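Local coordinates for PP1b (Porcine reproductive and respiratory syndrome virus, PDB 6JDR), which is the nsp10 helicase of the viral replicase and probably hydrolyses ATP to unwind RNA and DNA duplexes with 5' to 3' polarity, at residues P319-R322 with D323-D326. The protein carries 1 engineered substitution. Numbering follows the deposited sequence.
Sequences PYHR and DRED
A short 3-10 turn, built from His-321 to Asp-323, joins Tyr-320 and His-321 to Asp-323 and Arg-324 in the loop between strands 315-318 and 329-330 of the five-stranded parallel sheet, within the superfamily 1 helicase core. Two successive i to i+3 backbone bonds define it. Asp-323 N donates to Tyr-320 O at 3.2 Å, and Arg-324 N donates to His-321 O at 3.0 Å. The second is the straighter of the two, 163° at the hydrogen.

Asp-323 reaches back to the start of the turn through its carboxylate, CG lying anti to its own carbonyl carbon (chi1 -54°), and a water ties it there: this water donates to Asp-323 OD2 at 2.8 Å and accepts from Tyr-320 N. A short acidic side chain suits this place, because the same OD2 also hydrogen-bonds Thr-348 OG1; the two bonds satisfy the oxygen and join the turn to the loop holding Thr-348. OD2 lies near the plane of the Tyr-320 ring, at its edge, while Pro-319 CB rests against one face of that ring.

The other oxygen, OD1, faces Arg-322, whose long flexible chain, bent at chi2 and chi3, brings CD close and leaves NH1 in a long salt bridge of 3.9 Å. OD1 lies near the guanidinium plane, at its edge, but the carboxylate is turned 68° from that plane and the pair is not tight.

Arg-324 lies beside His-321, their guanidinium and ring planes 73° apart. Its length lets the methylenes pack there while NE still reaches Ala-328 O further along the loop; CD comes obliquely to the imidazole, 3.5 Å from His-321 CD2.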
ATOM      1  N   PRO A 319      19.228  27.415 -22.144  1.00 45.46           N
ATOM      2  CA  PRO A 319      18.101  28.341 -22.108  1.00 46.02           C
ATOM      3  C   PRO A 319      18.098  29.371 -23.246  1.00 47.86           C
ATOM      4  O   PRO A 319      17.115  29.467 -23.986  1.00 46.97           O
ATOM      5  CB  PRO A 319      18.268  29.045 -20.758  1.00 45.27           C
ATOM      6  CG  PRO A 319      18.986  28.066 -19.905  1.00 45.37           C
ATOM      7  CD  PRO A 319      19.839  27.230 -20.814  1.00 45.35           C
ATOM      8  N   TYR A 320      19.199  30.108 -23.385  1.00 49.09           N
ATOM      9  CA  TYR A 320      19.252  31.278 -24.261  1.00 50.35           C
ATOM     10  C   TYR A 320      19.928  31.000 -25.604  1.00 50.77           C
ATOM     11  O   TYR A 320      20.907  30.255 -25.670  1.00 51.68           O
ATOM     12  CB  TYR A 320      20.004  32.414 -23.564  1.00 50.36           C
ATOM     13  CG  TYR A 320      19.425  32.863 -22.235  1.00 50.77           C
ATOM     14  CD1 TYR A 320      18.048  32.938 -22.026  1.00 51.01           C
ATOM     15  CD2 TYR A 320      20.265  33.252 -21.196  1.00 51.35           C
ATOM     16  CE1 TYR A 320      17.530  33.364 -20.815  1.00 51.20           C
ATOM     17  CE2 TYR A 320      19.756  33.685 -19.985  1.00 51.64           C
ATOM     18  CZ  TYR A 320      18.389  33.739 -19.797  1.00 52.43           C
ATOM     19  OH  TYR A 320      17.891  34.171 -18.589  1.00 53.28           O
ATOM     20  N   HIS A 321      19.410  31.624 -26.664  1.00 50.96           N
ATOM     21  CA  HIS A 321      20.032  31.562 -27.995  1.00 51.22           C
ATOM     22  C   HIS A 321      21.476  32.070 -27.985  1.00 49.54           C
ATOM     23  O   HIS A 321      22.328  31.528 -28.688  1.00 48.40           O
ATOM     24  CB  HIS A 321      19.233  32.379 -29.017  1.00 52.13           C
ATOM     25  CG  HIS A 321      17.962  31.726 -29.468  1.00 53.73           C
ATOM     26  ND1 HIS A 321      16.716  32.203 -29.118  1.00 53.93           N
ATOM     27  CD2 HIS A 321      17.743  30.646 -30.257  1.00 53.56           C
ATOM     28  CE1 HIS A 321      15.786  31.441 -29.664  1.00 53.91           C
ATOM     29  NE2 HIS A 321      16.383  30.489 -30.361  1.00 53.35           N
ATOM     30  N   ARG A 322      21.742  33.103 -27.184  1.00 48.46           N
ATOM     31  CA  ARG A 322      23.085  33.684 -27.058  1.00 49.18           C
ATOM     32  C   ARG A 322      24.177  32.659 -26.737  1.00 48.28           C
ATOM     33  O   ARG A 322      25.328  32.832 -27.133  1.00 48.01           O
ATOM     34  CB  ARG A 322      23.096  34.761 -25.969  1.00 51.34           C
ATOM     35  CG  ARG A 322      24.385  35.577 -25.908  1.00 52.97           C
ATOM     36  CD  ARG A 322      24.973  35.613 -24.504  1.00 55.35           C
ATOM     37  NE  ARG A 322      24.516  36.766 -23.733  1.00 56.81           N
ATOM     38  CZ  ARG A 322      24.576  36.871 -22.405  1.00 59.51           C
ATOM     39  NH1 ARG A 322      25.058  35.881 -21.657  1.00 59.49           N
ATOM     40  NH2 ARG A 322      24.133  37.979 -21.817  1.00 61.78           N
ATOM     41  N   ASP A 323      23.824  31.605 -26.010  1.00 48.40           N
ATOM     42  CA  ASP A 323      24.806  30.623 -25.561  1.00 48.46           C
ATOM     43  C   ASP A 323      24.858  29.372 -26.441  1.00 50.26           C
ATOM     44  O   ASP A 323      25.560  28.416 -26.113  1.00 49.75           O
ATOM     45  CB  ASP A 323      24.523  30.259 -24.105  1.00 48.08           C
ATOM     46  CG  ASP A 323      24.459  31.486 -23.205  1.00 48.34           C
ATOM     47  OD1 ASP A 323      25.278  32.408 -23.402  1.00 49.36           O
ATOM     48  OD2 ASP A 323      23.592  31.536 -22.308  1.00 48.13           O
ATOM     49  N   ARG A 324      24.138  29.389 -27.564  1.00 53.01           N
ATOM     50  CA  ARG A 324      24.162  28.279 -28.516  1.00 56.22           C
ATOM     51  C   ARG A 324      25.472  28.244 -29.292  1.00 58.40           C
ATOM     52  O   ARG A 324      25.927  29.269 -29.792  1.00 59.52           O
ATOM     53  CB  ARG A 324      23.030  28.404 -29.528  1.00 58.20           C
ATOM     54  CG  ARG A 324      21.629  28.231 -28.970  1.00 59.73           C
ATOM     55  CD  ARG A 324      20.609  28.579 -30.041  1.00 61.04           C
ATOM     56  NE  ARG A 324      20.858  27.831 -31.275  1.00 60.60           N
ATOM     57  CZ  ARG A 324      20.576  28.257 -32.506  1.00 59.47           C
ATOM     58  NH1 ARG A 324      20.020  29.445 -32.719  1.00 58.69           N
ATOM     59  NH2 ARG A 324      20.860  27.480 -33.542  1.00 61.02           N
ATOM     60  N   GLU A 325      26.055  27.053 -29.401  1.00 61.78           N
ATOM     61  CA  GLU A 325      27.272  26.827 -30.178  1.00 64.60           C
ATOM     62  C   GLU A 325      27.100  25.568 -31.011  1.00 64.74           C
ATOM     63  O   GLU A 325      26.401  24.645 -30.600  1.00 65.47           O
ATOM     64  CB  GLU A 325      28.474  26.657 -29.246  1.00 66.03           C
ATOM     65  CG  GLU A 325      28.674  27.808 -28.272  1.00 68.87           C
ATOM     66  CD  GLU A 325      29.812  27.571 -27.297  1.00 71.68           C
ATOM     67  OE1 GLU A 325      30.471  26.513 -27.378  1.00 72.12           O
ATOM     68  OE2 GLU A 325      30.047  28.456 -26.446  1.00 76.75           O
ATOM     69  N   ASP A 326      27.737  25.531 -32.178  1.00 67.05           N
ATOM     70  CA  ASP A 326      27.682  24.359 -33.050  1.00 70.52           C
ATOM     71  C   ASP A 326      26.210  24.017 -33.361  1.00 68.68           C
ATOM     72  O   ASP A 326      25.466  24.895 -33.795  1.00 67.19           O
ATOM     73  CB  ASP A 326      28.460  23.195 -32.408  1.00 73.73           C
ATOM     74  CG  ASP A 326      28.806  22.089 -33.398  1.00 77.70           C
ATOM     75  OD1 ASP A 326      28.069  21.908 -34.391  1.00 80.36           O
ATOM     76  OD2 ASP A 326      29.819  21.390 -33.170  1.00 81.07           O
TER
HETATM   77  O   HOH W   1      21.433  29.764 -21.997  1.00 49.68           O